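L-threonine 3-dehydrogenase (Clostridioides difficile, PDB 7OL1) probably catalyses the NAD-dependent oxidation of L-threonine at its 3-hydroxyl, as a member of the NAD(P)-dependent epimerase/dehydratase family. Local coordinates at residues 224-236 and 295-307. Numbering follows the deposited sequence.
Sequences YIAEGTKMDMMYM and SIADSWPNSLDSS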
ATOM      1  N   TYR A 224     -14.635  -9.110  26.604  1.00116.17           N
ATOM      2  CA  TYR A 224     -13.211  -9.440  26.322  1.00128.07           C
ATOM      3  C   TYR A 224     -12.473  -8.116  26.062  1.00135.93           C
ATOM      4  O   TYR A 224     -11.231  -8.126  25.863  1.00153.14           O
ATOM      5  CB  TYR A 224     -13.087 -10.531  25.239  1.00123.35           C
ATOM      6  CG  TYR A 224     -13.739 -10.286  23.896  1.00121.30           C
ATOM      7  CD1 TYR A 224     -15.057 -10.645  23.643  1.00124.15           C
ATOM      8  CD2 TYR A 224     -13.020  -9.738  22.846  1.00129.84           C
ATOM      9  CE1 TYR A 224     -15.650 -10.426  22.405  1.00126.35           C
ATOM     10  CE2 TYR A 224     -13.596  -9.516  21.602  1.00133.93           C
ATOM     11  CZ  TYR A 224     -14.916  -9.860  21.375  1.00124.73           C
ATOM     12  OH  TYR A 224     -15.456  -9.631  20.141  1.00112.97           O
ATOM     13  N   ILE A 225     -13.208  -6.999  26.144  1.00129.81           N
ATOM     14  CA  ILE A 225     -12.713  -5.632  25.812  1.00126.89           C
ATOM     15  C   ILE A 225     -12.922  -4.714  27.024  1.00118.53           C
ATOM     16  O   ILE A 225     -14.049  -4.697  27.581  1.00100.60           O
ATOM     17  CB  ILE A 225     -13.394  -5.137  24.521  1.00128.85           C
ATOM     18  CG1 ILE A 225     -12.563  -5.529  23.294  1.00134.01           C
ATOM     19  CG2 ILE A 225     -13.671  -3.642  24.563  1.00126.98           C
ATOM     20  CD1 ILE A 225     -13.356  -5.637  22.008  1.00145.59           C
ATOM     21  N   ALA A 226     -11.851  -4.001  27.397  1.00114.18           N
ATOM     22  CA  ALA A 226     -11.713  -3.189  28.629  1.00111.55           C
ATOM     23  C   ALA A 226     -12.749  -2.069  28.615  1.00109.60           C
ATOM     24  O   ALA A 226     -13.065  -1.591  27.517  1.00116.92           O
ATOM     25  CB  ALA A 226     -10.314  -2.629  28.722  1.00111.01           C
ATOM     26  N   GLU A 227     -13.237  -1.667  29.790  1.00120.23           N
ATOM     27  CA  GLU A 227     -14.291  -0.624  29.930  1.00131.87           C
ATOM     28  C   GLU A 227     -13.681   0.712  29.506  1.00126.68           C
ATOM     29  O   GLU A 227     -12.439   0.821  29.550  1.00126.41           O
ATOM     30  CB  GLU A 227     -14.897  -0.640  31.341  1.00145.89           C
ATOM     31  CG  GLU A 227     -14.244   0.267  32.371  1.00140.17           C
ATOM     32  CD  GLU A 227     -14.839   0.091  33.763  1.00137.63           C
ATOM     33  OE1 GLU A 227     -16.075   0.181  33.891  1.00129.91           O
ATOM     34  OE2 GLU A 227     -14.074  -0.165  34.712  1.00116.81           O
ATOM     35  N   GLY A 228     -14.506   1.646  29.022  1.00118.21           N
ATOM     36  CA  GLY A 228     -14.040   2.945  28.492  1.00123.67           C
ATOM     37  C   GLY A 228     -13.256   2.882  27.167  1.00118.57           C
ATOM     38  O   GLY A 228     -12.876   3.973  26.673  1.00 91.20           O
ATOM     39  N   THR A 229     -13.023   1.701  26.569  1.00109.55           N
ATOM     40  CA  THR A 229     -12.396   1.570  25.222  1.00 99.64           C
ATOM     41  C   THR A 229     -13.416   1.962  24.139  1.00 93.68           C
ATOM     42  O   THR A 229     -14.432   1.271  24.000  1.00101.54           O
ATOM     43  CB  THR A 229     -11.820   0.169  24.987  1.00 99.16           C
ATOM     44  OG1 THR A 229     -10.842  -0.104  25.992  1.00107.47           O
ATOM     45  CG2 THR A 229     -11.176   0.045  23.625  1.00 95.73           C
ATOM     46  N   LYS A 230     -13.154   3.041  23.396  1.00 82.96           N
ATOM     47  CA  LYS A 230     -14.109   3.613  22.411  1.00 88.10           C
ATOM     48  C   LYS A 230     -13.690   3.175  21.001  1.00 94.75           C
ATOM     49  O   LYS A 230     -12.449   3.063  20.745  1.00 81.91           O
ATOM     50  CB  LYS A 230     -14.202   5.135  22.585  1.00 99.06           C
ATOM     51  CG  LYS A 230     -15.284   5.597  23.564  1.00112.97           C
ATOM     52  CD  LYS A 230     -15.420   7.111  23.701  1.00120.85           C
ATOM     53  CE  LYS A 230     -16.860   7.592  23.742  1.00114.98           C
ATOM     54  NZ  LYS A 230     -17.106   8.593  22.678  1.00115.51           N
ATOM     55  N   MET A 231     -14.688   2.916  20.138  1.00 89.88           N
ATOM     56  CA  MET A 231     -14.522   2.374  18.756  1.00 88.87           C
ATOM     57  C   MET A 231     -15.636   2.892  17.839  1.00 80.67           C
ATOM     58  O   MET A 231     -16.765   3.068  18.314  1.00 64.96           O
ATOM     59  CB  MET A 231     -14.574   0.843  18.773  1.00 95.41           C
ATOM     60  CG  MET A 231     -13.199   0.202  18.682  1.00106.72           C
ATOM     61  SD  MET A 231     -13.182  -1.579  19.021  1.00110.48           S
ATOM     62  CE  MET A 231     -14.250  -1.665  20.458  1.00 98.50           C
ATOM     63  N   ASP A 232     -15.377   3.080  16.547  1.00 76.33           N
ATOM     64  CA  ASP A 232     -16.521   3.315  15.630  1.00 71.59           C
ATOM     65  C   ASP A 232     -17.287   2.005  15.428  1.00 68.96           C
ATOM     66  O   ASP A 232     -16.644   0.921  15.357  1.00 70.60           O
ATOM     67  CB  ASP A 232     -16.122   3.841  14.266  1.00 72.69           C
ATOM     68  CG  ASP A 232     -15.558   5.234  14.316  1.00 77.72           C
ATOM     69  OD1 ASP A 232     -14.340   5.348  14.638  1.00 88.86           O
ATOM     70  OD2 ASP A 232     -16.331   6.172  14.008  1.00 67.25           O
ATOM     71  N   MET A 233     -18.605   2.144  15.300  1.00 58.72           N
ATOM     72  CA  MET A 233     -19.563   1.075  14.991  1.00 60.59           C
ATOM     73  C   MET A 233     -20.627   1.631  14.051  1.00 66.58           C
ATOM     74  O   MET A 233     -20.781   2.875  13.962  1.00 60.49           O
ATOM     75  CB  MET A 233     -20.262   0.565  16.243  1.00 60.88           C
ATOM     76  CG  MET A 233     -19.319   0.027  17.255  1.00 64.68           C
ATOM     77  SD  MET A 233     -18.805  -1.599  16.847  1.00 73.69           S
ATOM     78  CE  MET A 233     -17.812  -1.954  18.295  1.00 81.03           C
ATOM     79  N   MET A 234     -21.323   0.707  13.388  1.00 64.08           N
ATOM     80  CA  MET A 234     -22.450   0.994  12.479  1.00 65.11           C
ATOM     81  C   MET A 234     -23.373  -0.243  12.457  1.00 67.53           C
ATOM     82  O   MET A 234     -22.869  -1.385  12.562  1.00 67.49           O
ATOM     83  CB  MET A 234     -21.890   1.354  11.098  1.00 62.87           C
ATOM     84  CG  MET A 234     -22.950   1.874  10.151  1.00 70.16           C
ATOM     85  SD  MET A 234     -22.373   2.503   8.544  1.00 69.97           S
ATOM     86  CE  MET A 234     -20.927   3.429   9.046  1.00 74.26           C
ATOM     87  N   TYR A 235     -24.689  -0.034  12.442  1.00 63.80           N
ATOM     88  CA  TYR A 235     -25.686  -1.131  12.364  1.00 65.26           C
ATOM     89  C   TYR A 235     -25.808  -1.567  10.909  1.00 67.26           C
ATOM     90  O   TYR A 235     -25.964  -0.677  10.009  1.00 62.51           O
ATOM     91  CB  TYR A 235     -27.067  -0.663  12.835  1.00 75.72           C
ATOM     92  CG  TYR A 235     -28.057  -1.726  13.258  1.00 66.77           C
ATOM     93  CD1 TYR A 235     -27.639  -2.915  13.829  1.00 71.40           C
ATOM     94  CD2 TYR A 235     -29.424  -1.515  13.140  1.00 66.32           C
ATOM     95  CE1 TYR A 235     -28.542  -3.863  14.272  1.00 70.44           C
ATOM     96  CE2 TYR A 235     -30.342  -2.457  13.569  1.00 69.68           C
ATOM     97  CZ  TYR A 235     -29.898  -3.633  14.149  1.00 67.65           C
ATOM     98  OH  TYR A 235     -30.767  -4.577  14.608  1.00 73.12           O
ATOM     99  N   MET A 236     -25.850  -2.882  10.686  1.00 58.69           N
ATOM    100  CA  MET A 236     -25.696  -3.436   9.322  1.00 60.59           C
ATOM    101  C   MET A 236     -26.570  -2.684   8.311  1.00 57.63           C
ATOM    102  O   MET A 236     -26.072  -2.329   7.244  1.00 55.96           O
ATOM    103  CB  MET A 236     -25.979  -4.932   9.284  1.00 61.99           C
ATOM    104  CG  MET A 236     -25.750  -5.504   7.907  1.00 67.83           C
ATOM    105  SD  MET A 236     -24.069  -5.239   7.266  1.00 70.42           S
ATOM    106  CE  MET A 236     -23.142  -6.326   8.346  1.00 60.11           C
ATOM    107  N   SER A 295      -5.258  -4.840  22.287  1.00 97.51           N
ATOM    108  CA  SER A 295      -4.122  -4.375  21.446  1.00100.10           C
ATOM    109  C   SER A 295      -4.657  -3.767  20.154  1.00 96.68           C
ATOM    110  O   SER A 295      -4.347  -2.598  19.913  1.00110.07           O
ATOM    111  CB  SER A 295      -3.133  -5.472  21.126  1.00105.99           C
ATOM    112  OG  SER A 295      -1.891  -5.216  21.759  1.00112.30           O
ATOM    113  N   ILE A 296      -5.434  -4.532  19.375  1.00105.61           N
ATOM    114  CA  ILE A 296      -5.901  -4.127  18.010  1.00113.27           C
ATOM    115  C   ILE A 296      -6.920  -2.980  18.152  1.00 93.26           C
ATOM    116  O   ILE A 296      -6.890  -2.066  17.311  1.00 86.10           O
ATOM    117  CB  ILE A 296      -6.458  -5.300  17.157  1.00117.29           C
ATOM    118  CG1 ILE A 296      -5.731  -6.628  17.384  1.00125.03           C
ATOM    119  CG2 ILE A 296      -6.441  -4.940  15.673  1.00125.60           C
ATOM    120  CD1 ILE A 296      -6.040  -7.682  16.334  1.00122.47           C
ATOM    121  N   ALA A 297      -7.788  -3.005  19.167  1.00 80.72           N
ATOM    122  CA  ALA A 297      -8.777  -1.930  19.427  1.00 87.75           C
ATOM    123  C   ALA A 297      -8.023  -0.643  19.770  1.00 95.52           C
ATOM    124  O   ALA A 297      -8.478   0.454  19.358  1.00 98.75           O
ATOM    125  CB  ALA A 297      -9.724  -2.319  20.534  1.00 82.35           C
ATOM    126  N   ASP A 298      -6.902  -0.791  20.484  1.00 93.96           N
ATOM    127  CA  ASP A 298      -5.992   0.324  20.844  1.00 91.46           C
ATOM    128  C   ASP A 298      -5.237   0.784  19.577  1.00 87.63           C
ATOM    129  O   ASP A 298      -4.997   1.989  19.505  1.00109.67           O
ATOM    130  CB  ASP A 298      -5.123  -0.042  22.061  1.00100.64           C
ATOM    131  CG  ASP A 298      -5.835  -0.088  23.425  1.00110.70           C
ATOM    132  OD1 ASP A 298      -6.989   0.451  23.541  1.00 92.33           O
ATOM    133  OD2 ASP A 298      -5.222  -0.659  24.393  1.00 98.64           O
ATOM    134  N   SER A 299      -4.910  -0.085  18.597  1.00 87.35           N
ATOM    135  CA  SER A 299      -4.338   0.314  17.266  1.00 95.16           C
ATOM    136  C   SER A 299      -5.212   1.412  16.655  1.00 87.97           C
ATOM    137  O   SER A 299      -4.692   2.354  16.002  1.00 91.27           O
ATOM    138  CB  SER A 299      -4.279  -0.813  16.234  1.00100.07           C
ATOM    139  OG  SER A 299      -3.507  -1.915  16.657  1.00118.57           O
ATOM    140  N   TRP A 300      -6.518   1.235  16.830  1.00 78.44           N
ATOM    141  CA  TRP A 300      -7.562   1.821  15.964  1.00 79.30           C
ATOM    142  C   TRP A 300      -8.063   3.125  16.551  1.00 70.74           C
ATOM    143  O   TRP A 300      -8.390   3.191  17.730  1.00 71.95           O
ATOM    144  CB  TRP A 300      -8.744   0.864  15.828  1.00 85.94           C
ATOM    145  CG  TRP A 300      -8.536  -0.371  15.012  1.00 82.81           C
ATOM    146  CD1 TRP A 300      -7.554  -0.671  14.109  1.00 87.92           C
ATOM    147  CD2 TRP A 300      -9.446  -1.474  15.002  1.00 84.39           C
ATOM    148  NE1 TRP A 300      -7.774  -1.912  13.566  1.00 89.74           N
ATOM    149  CE2 TRP A 300      -8.938  -2.419  14.086  1.00 89.13           C
ATOM    150  CE3 TRP A 300     -10.627  -1.744  15.699  1.00 84.07           C
ATOM    151  CZ2 TRP A 300      -9.582  -3.629  13.856  1.00 91.87           C
ATOM    152  CZ3 TRP A 300     -11.256  -2.941  15.475  1.00 87.16           C
ATOM    153  CH2 TRP A 300     -10.741  -3.864  14.563  1.00 90.41           C
ATOM    154  N   PRO A 301      -8.273   4.143  15.701  1.00 65.00           N
ATOM    155  CA  PRO A 301      -9.053   5.309  16.088  1.00 67.07           C
ATOM    156  C   PRO A 301     -10.290   5.020  16.960  1.00 71.94           C
ATOM    157  O   PRO A 301     -10.863   3.922  16.915  1.00 77.65           O
ATOM    158  CB  PRO A 301      -9.506   5.882  14.742  1.00 63.51           C
ATOM    159  CG  PRO A 301      -8.452   5.442  13.743  1.00 66.02           C
ATOM    160  CD  PRO A 301      -7.817   4.192  14.308  1.00 68.32           C
ATOM    161  N   ASN A 302     -10.670   6.043  17.731  1.00 74.91           N
ATOM    162  CA  ASN A 302     -11.829   6.050  18.654  1.00 74.56           C
ATOM    163  C   ASN A 302     -13.050   6.507  17.858  1.00 72.57           C
ATOM    164  O   ASN A 302     -14.179   6.029  18.182  1.00 72.26           O
ATOM    165  CB  ASN A 302     -11.606   6.975  19.855  1.00 80.30           C
ATOM    166  CG  ASN A 302     -10.297   6.730  20.578  1.00 87.89           C
ATOM    167  OD1 ASN A 302      -9.939   5.581  20.857  1.00 80.35           O
ATOM    168  ND2 ASN A 302      -9.576   7.808  20.873  1.00 85.80           N
ATOM    169  N   SER A 303     -12.837   7.398  16.878  1.00 61.05           N
ATOM    170  CA  SER A 303     -13.924   7.997  16.053  1.00 63.76           C
ATOM    171  C   SER A 303     -13.338   8.592  14.770  1.00 61.22           C
ATOM    172  O   SER A 303     -12.233   9.155  14.833  1.00 71.07           O
ATOM    173  CB  SER A 303     -14.696   9.033  16.841  1.00 65.78           C
ATOM    174  OG  SER A 303     -13.968  10.248  16.924  1.00 66.69           O
ATOM    175  N   LEU A 304     -14.049   8.473  13.650  1.00 59.85           N
ATOM    176  CA  LEU A 304     -13.567   8.966  12.334  1.00 58.83           C
ATOM    177  C   LEU A 304     -14.435  10.150  11.936  1.00 56.82           C
ATOM    178  O   LEU A 304     -15.602  10.244  12.429  1.00 52.38           O
ATOM    179  CB  LEU A 304     -13.685   7.904  11.225  1.00 71.98           C
ATOM    180  CG  LEU A 304     -13.171   6.486  11.488  1.00 69.46           C
ATOM    181  CD1 LEU A 304     -13.857   5.510  10.543  1.00 72.64           C
ATOM    182  CD2 LEU A 304     -11.661   6.394  11.325  1.00 66.27           C
ATOM    183  N   ASP A 305     -13.934  10.916  10.968  1.00 50.16           N
ATOM    184  CA  ASP A 305     -14.637  12.078  10.391  1.00 52.95           C
ATOM    185  C   ASP A 305     -15.244  11.695   9.036  1.00 53.35           C
ATOM    186  O   ASP A 305     -14.523  11.742   8.025  1.00 55.39           O
ATOM    187  CB  ASP A 305     -13.674  13.277  10.346  1.00 58.40           C
ATOM    188  CG  ASP A 305     -14.294  14.560   9.823  1.00 54.75           C
ATOM    189  OD1 ASP A 305     -15.538  14.594   9.696  1.00 59.04           O
ATOM    190  OD2 ASP A 305     -13.537  15.490   9.502  1.00 68.06           O
ATOM    191  N   SER A 306     -16.566  11.501   9.009  1.00 58.85           N
ATOM    192  CA  SER A 306     -17.385  11.205   7.801  1.00 54.51           C
ATOM    193  C   SER A 306     -17.621  12.426   6.902  1.00 56.62           C
ATOM    194  O   SER A 306     -18.386  12.295   5.898  1.00 55.30           O
ATOM    195  CB  SER A 306     -18.719  10.594   8.179  1.00 56.48           C
ATOM    196  OG  SER A 306     -18.936  10.555   9.587  1.00 71.38           O
ATOM    197  N   SER A 307     -17.018  13.576   7.177  1.00 60.53           N
ATOM    198  CA  SER A 307     -17.389  14.830   6.458  1.00 62.80           C
ATOM    199  C   SER A 307     -17.251  14.628   4.947  1.00 57.50           C
ATOM    200  O   SER A 307     -18.233  14.909   4.224  1.00 61.55           O
ATOM    201  CB  SER A 307     -16.585  16.043   6.887  1.00 69.30           C
ATOM    202  OG  SER A 307     -16.713  16.284   8.271  1.00 60.26           O
TER
HETATM  203  O   HOH W   1     -10.082   2.572  19.812  1.00 63.64           O
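In the extended short-chain dehydrogenase/reductase fold, the approach to strand 232-235 of the main sheet is met here by the end of helix 291-299 and the loop that follows, with Met231 against Ala297 and Trp300, and Asp232 against Ser303 and Leu304. The CA atoms of the two segments come nearest at Met231 and Asn302, 4.6 Å apart. Asp232 makes the one direct hydrogen bond: Leu304 N donates to Asp232 OD2 at 3.3 Å with an N-H...O angle of 152°, entering on the syn lone pair of that oxygen. The bond is long but fairly straight. Asp232 CG lies anti to its own carbonyl carbon (chi1 -67°), which brings the carboxylate to the loop. Asp232 OD1 lies 3.5 Å from Leu304 CG, so the carboxylate rests against the Leu304 side chain. Thr263 OG1 is a second hydrogen-bond partner of Asp232 OD2; this buried oxygen is thus held from two residues.

Apolar packing takes over at the helix end. Ala297 points its CB at the loop and touches Met231 SD at 3.8 Å. The same sulfur meets Trp300 at the ring edge, 5.4 Å from the six-membered-ring centroid and 79° off the ring normal, a Met-aromatic contact made near the ring plane. Tyr207 of helix 207-217 also packs on Met231. Between the backbones, water 1 lies 2.6 Å from Lys230 O and 2.7 Å from Ala297 O, within hydrogen-bonding geometry of both, and so bridges loop and helix end. Beyond Asp232, the backbone bond between Met233 and Met265 ties the strand to 265-266, while Met234 pairs with 184-194: packing of the N-terminal approach to this inner strand on the loop after helix 291-299 joins the main sheet, of the Rossmann type that binds NAD(P) in this family, to the C-terminal part of the chain.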